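Local structure of Ro sixty-related protein, RSR (Deinococcus radiodurans, 2NVO) at residues A[410-415]-A[433-438]; A[446-451]-A[476-481]. The protein binds several small RNAs that accumulate during recovery from ultraviolet irradiation and contributes to the resistance of the bacterium to that radiation. One frame throughout, in Å; residues are numbered along the deposited sequence.

Contact 1. Residues A[410-415]-A[433-438]; sequences GFAEQF and AQSVSF. Unlike the reference sequence in segment 433-438: Val436 (reference Met).
Ala412 and Phe438 bring two loop backbones side by side, their CA atoms 3.9 Å apart, where the chain turns out of strand 405-411 and meets the loop that follows helix 426-432. Phe411 is the centre of an inverse gamma turn here, and its carbonyl O lies 3.6 Å from Phe438 CB. Beyond this touch the two rings diverge. The Phe411 ring points into the interior, toward helix 445-452, with Phe415 CE1 above one face, displaced toward the ring's rim. Phe438 leans on Ser372, a ligand of the calcium ion, which places these loops at the edge of the MIDAS-like metal site of the VWFA-like domain. Within 433-438, Ser435 OG donates to Ser437 O over 2.6 Å, at a C=O...donor angle of 138° and tilted out of the carbonyl plane. Having OG anti to the backbone N (chi1 170°) aims the hydroxyl along its own loop, and the bond spans the bend at 435-437 beside Ala412, whose CB is 3.9 Å from Ser435 OG. Glu413 bends at chi2 (88°) and runs alongside Ser437, its CB 3.6 Å from Ser437 OG. That carboxylate has its salt bridge with Arg416. The two loops therefore meet by packing; just past the second, Gly439 pairs with the Phe411 backbone and ties them together, while the charge of Glu413 is probably balanced chiefly by Arg416.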
# COMPACT_ATOMS: atom_id res chain seq x y z
N GLY A 410 -2.46 -22.88 -17.36
CA GLY A 410 -3.72 -22.97 -16.65
C GLY A 410 -3.97 -24.39 -16.18
O GLY A 410 -3.48 -25.36 -16.80
N PHE A 411 -4.69 -24.51 -15.06
CA PHE A 411 -5.02 -25.80 -14.48
C PHE A 411 -6.34 -26.30 -15.12
O PHE A 411 -7.38 -26.42 -14.47
CB PHE A 411 -5.20 -25.68 -12.96
CG PHE A 411 -3.95 -25.23 -12.20
CD1 PHE A 411 -3.05 -26.17 -11.68
CD2 PHE A 411 -3.71 -23.89 -11.95
CE1 PHE A 411 -1.97 -25.76 -10.95
CE2 PHE A 411 -2.61 -23.48 -11.22
CZ PHE A 411 -1.74 -24.42 -10.73
N ALA A 412 -6.27 -26.56 -16.42
CA ALA A 412 -7.46 -26.88 -17.21
C ALA A 412 -7.72 -28.38 -17.31
O ALA A 412 -7.39 -29.13 -16.39
CB ALA A 412 -7.35 -26.23 -18.59
N GLU A 413 -8.35 -28.81 -18.41
CA GLU A 413 -8.49 -30.24 -18.73
C GLU A 413 -7.21 -30.94 -18.31
O GLU A 413 -7.20 -31.91 -17.55
CB GLU A 413 -8.71 -30.44 -20.24
CG GLU A 413 -9.44 -29.30 -20.94
CD GLU A 413 -8.51 -28.20 -21.43
OE1 GLU A 413 -7.35 -28.51 -21.79
OE2 GLU A 413 -8.95 -27.02 -21.48
N GLN A 414 -6.11 -30.42 -18.82
CA GLN A 414 -4.81 -30.74 -18.26
C GLN A 414 -4.03 -29.45 -18.11
O GLN A 414 -4.49 -28.39 -18.54
CB GLN A 414 -4.07 -31.72 -19.16
CG GLN A 414 -4.42 -31.61 -20.61
CD GLN A 414 -4.53 -32.98 -21.26
OE1 GLN A 414 -4.33 -34.00 -20.60
NE2 GLN A 414 -4.87 -33.00 -22.54
N PHE A 415 -2.87 -29.54 -17.49
CA PHE A 415 -2.02 -28.38 -17.27
C PHE A 415 -1.44 -27.94 -18.59
O PHE A 415 -0.65 -28.65 -19.20
CB PHE A 415 -0.92 -28.70 -16.27
CG PHE A 415 -0.21 -27.48 -15.77
CD1 PHE A 415 -0.82 -26.65 -14.83
CD2 PHE A 415 1.05 -27.15 -16.24
CE1 PHE A 415 -0.17 -25.52 -14.37
CE2 PHE A 415 1.71 -26.03 -15.78
CZ PHE A 415 1.10 -25.21 -14.84
N ALA A 433 -8.39 -17.41 -19.77
CA ALA A 433 -8.19 -17.88 -18.41
C ALA A 433 -9.48 -18.43 -17.78
O ALA A 433 -9.67 -18.35 -16.58
CB ALA A 433 -7.64 -16.76 -17.55
N GLN A 434 -10.35 -18.96 -18.62
CA GLN A 434 -11.58 -19.61 -18.15
C GLN A 434 -11.78 -20.88 -18.96
O GLN A 434 -11.68 -20.89 -20.19
CB GLN A 434 -12.79 -18.67 -18.26
CG GLN A 434 -12.94 -17.76 -17.02
CD GLN A 434 -13.16 -18.57 -15.75
OE1 GLN A 434 -12.30 -18.63 -14.84
NE2 GLN A 434 -14.29 -19.24 -15.70
N SER A 435 -12.00 -21.98 -18.27
CA SER A 435 -12.18 -23.25 -18.93
C SER A 435 -13.23 -24.03 -18.18
O SER A 435 -13.09 -24.29 -16.98
CB SER A 435 -10.85 -24.00 -18.97
OG SER A 435 -11.03 -25.33 -19.41
N VAL A 436 -14.30 -24.40 -18.88
CA VAL A 436 -15.37 -25.22 -18.32
C VAL A 436 -14.87 -26.51 -17.66
O VAL A 436 -15.40 -26.93 -16.63
CB VAL A 436 -16.41 -25.60 -19.41
CG1 VAL A 436 -17.53 -26.41 -18.80
CG2 VAL A 436 -16.95 -24.36 -20.09
N SER A 437 -13.86 -27.14 -18.24
CA SER A 437 -13.26 -28.30 -17.61
C SER A 437 -11.93 -27.89 -17.01
O SER A 437 -11.09 -27.27 -17.67
CB SER A 437 -13.10 -29.46 -18.59
OG SER A 437 -12.06 -29.21 -19.51
N PHE A 438 -11.73 -28.23 -15.75
CA PHE A 438 -10.56 -27.74 -15.04
C PHE A 438 -10.08 -28.86 -14.15
O PHE A 438 -10.78 -29.87 -13.99
CB PHE A 438 -10.92 -26.50 -14.21
CG PHE A 438 -12.07 -26.73 -13.27
CD1 PHE A 438 -11.85 -27.28 -12.02
CD2 PHE A 438 -13.37 -26.43 -13.65
CE1 PHE A 438 -12.91 -27.50 -11.14
CE2 PHE A 438 -14.44 -26.65 -12.77
CZ PHE A 438 -14.20 -27.18 -11.52

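Contact 2. Residues A[446-451]-A[476-481]; sequences PILWAA and TVALDQ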
# COMPACT_ATOMS: atom_id res chain seq x y z
N PRO A 446 2.93 -26.69 -11.51
CA PRO A 446 3.68 -25.87 -12.47
C PRO A 446 5.17 -26.14 -12.36
O PRO A 446 5.87 -26.10 -13.38
CB PRO A 446 3.40 -24.42 -12.01
CG PRO A 446 2.09 -24.51 -11.23
CD PRO A 446 2.16 -25.88 -10.54
N ILE A 447 5.64 -26.39 -11.14
CA ILE A 447 7.05 -26.61 -10.89
C ILE A 447 7.49 -27.99 -11.38
O ILE A 447 8.57 -28.14 -11.95
CB ILE A 447 7.38 -26.46 -9.41
CG1 ILE A 447 6.88 -25.10 -8.90
CG2 ILE A 447 8.90 -26.60 -9.16
CD1 ILE A 447 6.75 -25.04 -7.42
N LEU A 448 6.66 -28.99 -11.12
CA LEU A 448 6.90 -30.32 -11.66
C LEU A 448 6.90 -30.26 -13.19
O LEU A 448 7.78 -30.82 -13.85
CB LEU A 448 5.84 -31.30 -11.15
CG LEU A 448 5.71 -31.55 -9.65
CD1 LEU A 448 4.46 -32.37 -9.38
CD2 LEU A 448 6.94 -32.26 -9.06
N TRP A 449 5.92 -29.56 -13.76
CA TRP A 449 5.80 -29.47 -15.21
C TRP A 449 7.03 -28.83 -15.84
O TRP A 449 7.55 -29.33 -16.83
CB TRP A 449 4.56 -28.68 -15.60
CG TRP A 449 4.38 -28.51 -17.10
CD1 TRP A 449 3.80 -29.39 -17.96
CD2 TRP A 449 4.76 -27.37 -17.88
NE1 TRP A 449 3.80 -28.88 -19.23
CE2 TRP A 449 4.39 -27.65 -19.22
CE3 TRP A 449 5.39 -26.15 -17.59
CZ2 TRP A 449 4.63 -26.76 -20.27
CZ3 TRP A 449 5.63 -25.26 -18.64
CH2 TRP A 449 5.24 -25.56 -19.96
N ALA A 450 7.49 -27.71 -15.28
CA ALA A 450 8.62 -26.99 -15.85
C ALA A 450 9.89 -27.86 -15.84
O ALA A 450 10.68 -27.83 -16.79
CB ALA A 450 8.88 -25.69 -15.10
N ALA A 451 10.08 -28.63 -14.78
CA ALA A 451 11.26 -29.51 -14.68
C ALA A 451 11.19 -30.61 -15.73
O ALA A 451 12.18 -30.90 -16.42
CB ALA A 451 11.39 -30.10 -13.30
N THR A 476 7.21 -27.93 -1.84
CA THR A 476 8.58 -27.89 -1.32
C THR A 476 9.46 -28.96 -1.99
O THR A 476 10.58 -28.70 -2.39
CB THR A 476 8.66 -28.03 0.24
OG1 THR A 476 7.94 -29.19 0.68
CG2 THR A 476 8.08 -26.80 0.92
N VAL A 477 8.92 -30.17 -2.08
CA VAL A 477 9.58 -31.27 -2.78
C VAL A 477 9.75 -30.93 -4.26
O VAL A 477 10.82 -31.13 -4.84
CB VAL A 477 8.77 -32.58 -2.60
CG1 VAL A 477 9.23 -33.65 -3.58
CG2 VAL A 477 8.88 -33.07 -1.17
N ALA A 478 8.69 -30.38 -4.86
CA ALA A 478 8.75 -29.91 -6.24
C ALA A 478 9.91 -28.95 -6.48
O ALA A 478 10.66 -29.11 -7.43
CB ALA A 478 7.42 -29.27 -6.67
N LEU A 479 10.04 -27.94 -5.62
CA LEU A 479 11.09 -26.95 -5.80
C LEU A 479 12.50 -27.56 -5.66
O LEU A 479 13.42 -27.18 -6.39
CB LEU A 479 10.92 -25.80 -4.81
CG LEU A 479 9.76 -24.84 -5.11
CD1 LEU A 479 9.45 -24.00 -3.89
CD2 LEU A 479 10.12 -23.97 -6.31
N ASP A 480 12.65 -28.48 -4.71
CA ASP A 480 13.89 -29.23 -4.54
C ASP A 480 14.24 -30.01 -5.80
O ASP A 480 15.36 -29.95 -6.28
CB ASP A 480 13.78 -30.19 -3.36
CG ASP A 480 13.65 -29.47 -2.03
OD1 ASP A 480 14.05 -28.29 -1.95
OD2 ASP A 480 13.14 -30.08 -1.07
N GLN A 481 13.26 -30.76 -6.32
CA GLN A 481 13.44 -31.53 -7.54
C GLN A 481 13.83 -30.67 -8.74
O GLN A 481 14.65 -31.09 -9.56
CB GLN A 481 12.21 -32.38 -7.84
CG GLN A 481 12.03 -33.54 -6.88
CD GLN A 481 10.77 -34.35 -7.13
OE1 GLN A 481 10.08 -34.15 -8.13
NE2 GLN A 481 10.47 -35.27 -6.23
O HOH W 1 10.08 -29.91 -10.15
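Two neighbouring helices of the VWFA-like domain pack nearly parallel through small and branched apolar side chains, Ile447 and Leu448 on helix 445-452 against Ala478 and Leu479 on helix 475-486. The axes of these two short segments run at 20° to each other and approach to 8.8 Å, a separation that the single methyl of Ala478 helps to allow. Its CB faces the gap between two larger residues, 3.9 Å from Ile447 CB and equally near Leu448 CD2. Ile447 uses both branches: CG2, anti to the backbone N, rests 3.5 Å from Ala478 O, while CG1 carries CD1 across to the tip of Leu479, 3.7 Å from CD2. Leu479 sets out away from the facing helix, and its isobutyl end turns back to meet that methyl at a slant. At the other margin the chain of Gln481, extended beyond CG, crosses Leu448 at an angle, OE1 standing 3.8 Å from CD2. A water donates to Ala478 O (2.9 Å) and, weakly, to Ile447 O, linking two backbone carbonyls at the seam. Behind it Ile447 rests on Phe460 of strand 459-464 and on Tyr482, while Ala451 O accepts from Lys485. In this Rossmann-like vWA fold helix 445-452 leads into strand 459-464 and also reaches strand 405-411 through Pro446 and Trp449; helix 475-486 is the beta-alpha-beta crossover from 459-464 to its parallel neighbour 491-496.

Both contacts belong to the VWFA-like domain that closes the ring of this RNA-binding protein, and their centres lie 20 Å apart. They follow one another along the chain and touch directly: Phe415 CZ meets Pro446 CA at 3.6 Å, Phe411 CZ lies 3.9 Å from Pro446 CG, and Phe415 packs edge-to-face with Trp449. Helix 445-452 is thus shared ground, its one flank facing the loops of contact 1 and another facing helix 475-486. Only contact 1 borders the metal site, the Phe438 side chain being about 5 Å from the calcium ion at its nearest atoms; the side chain of Ile447 is about 12 Å from that of Thr441, a probable metal ligand.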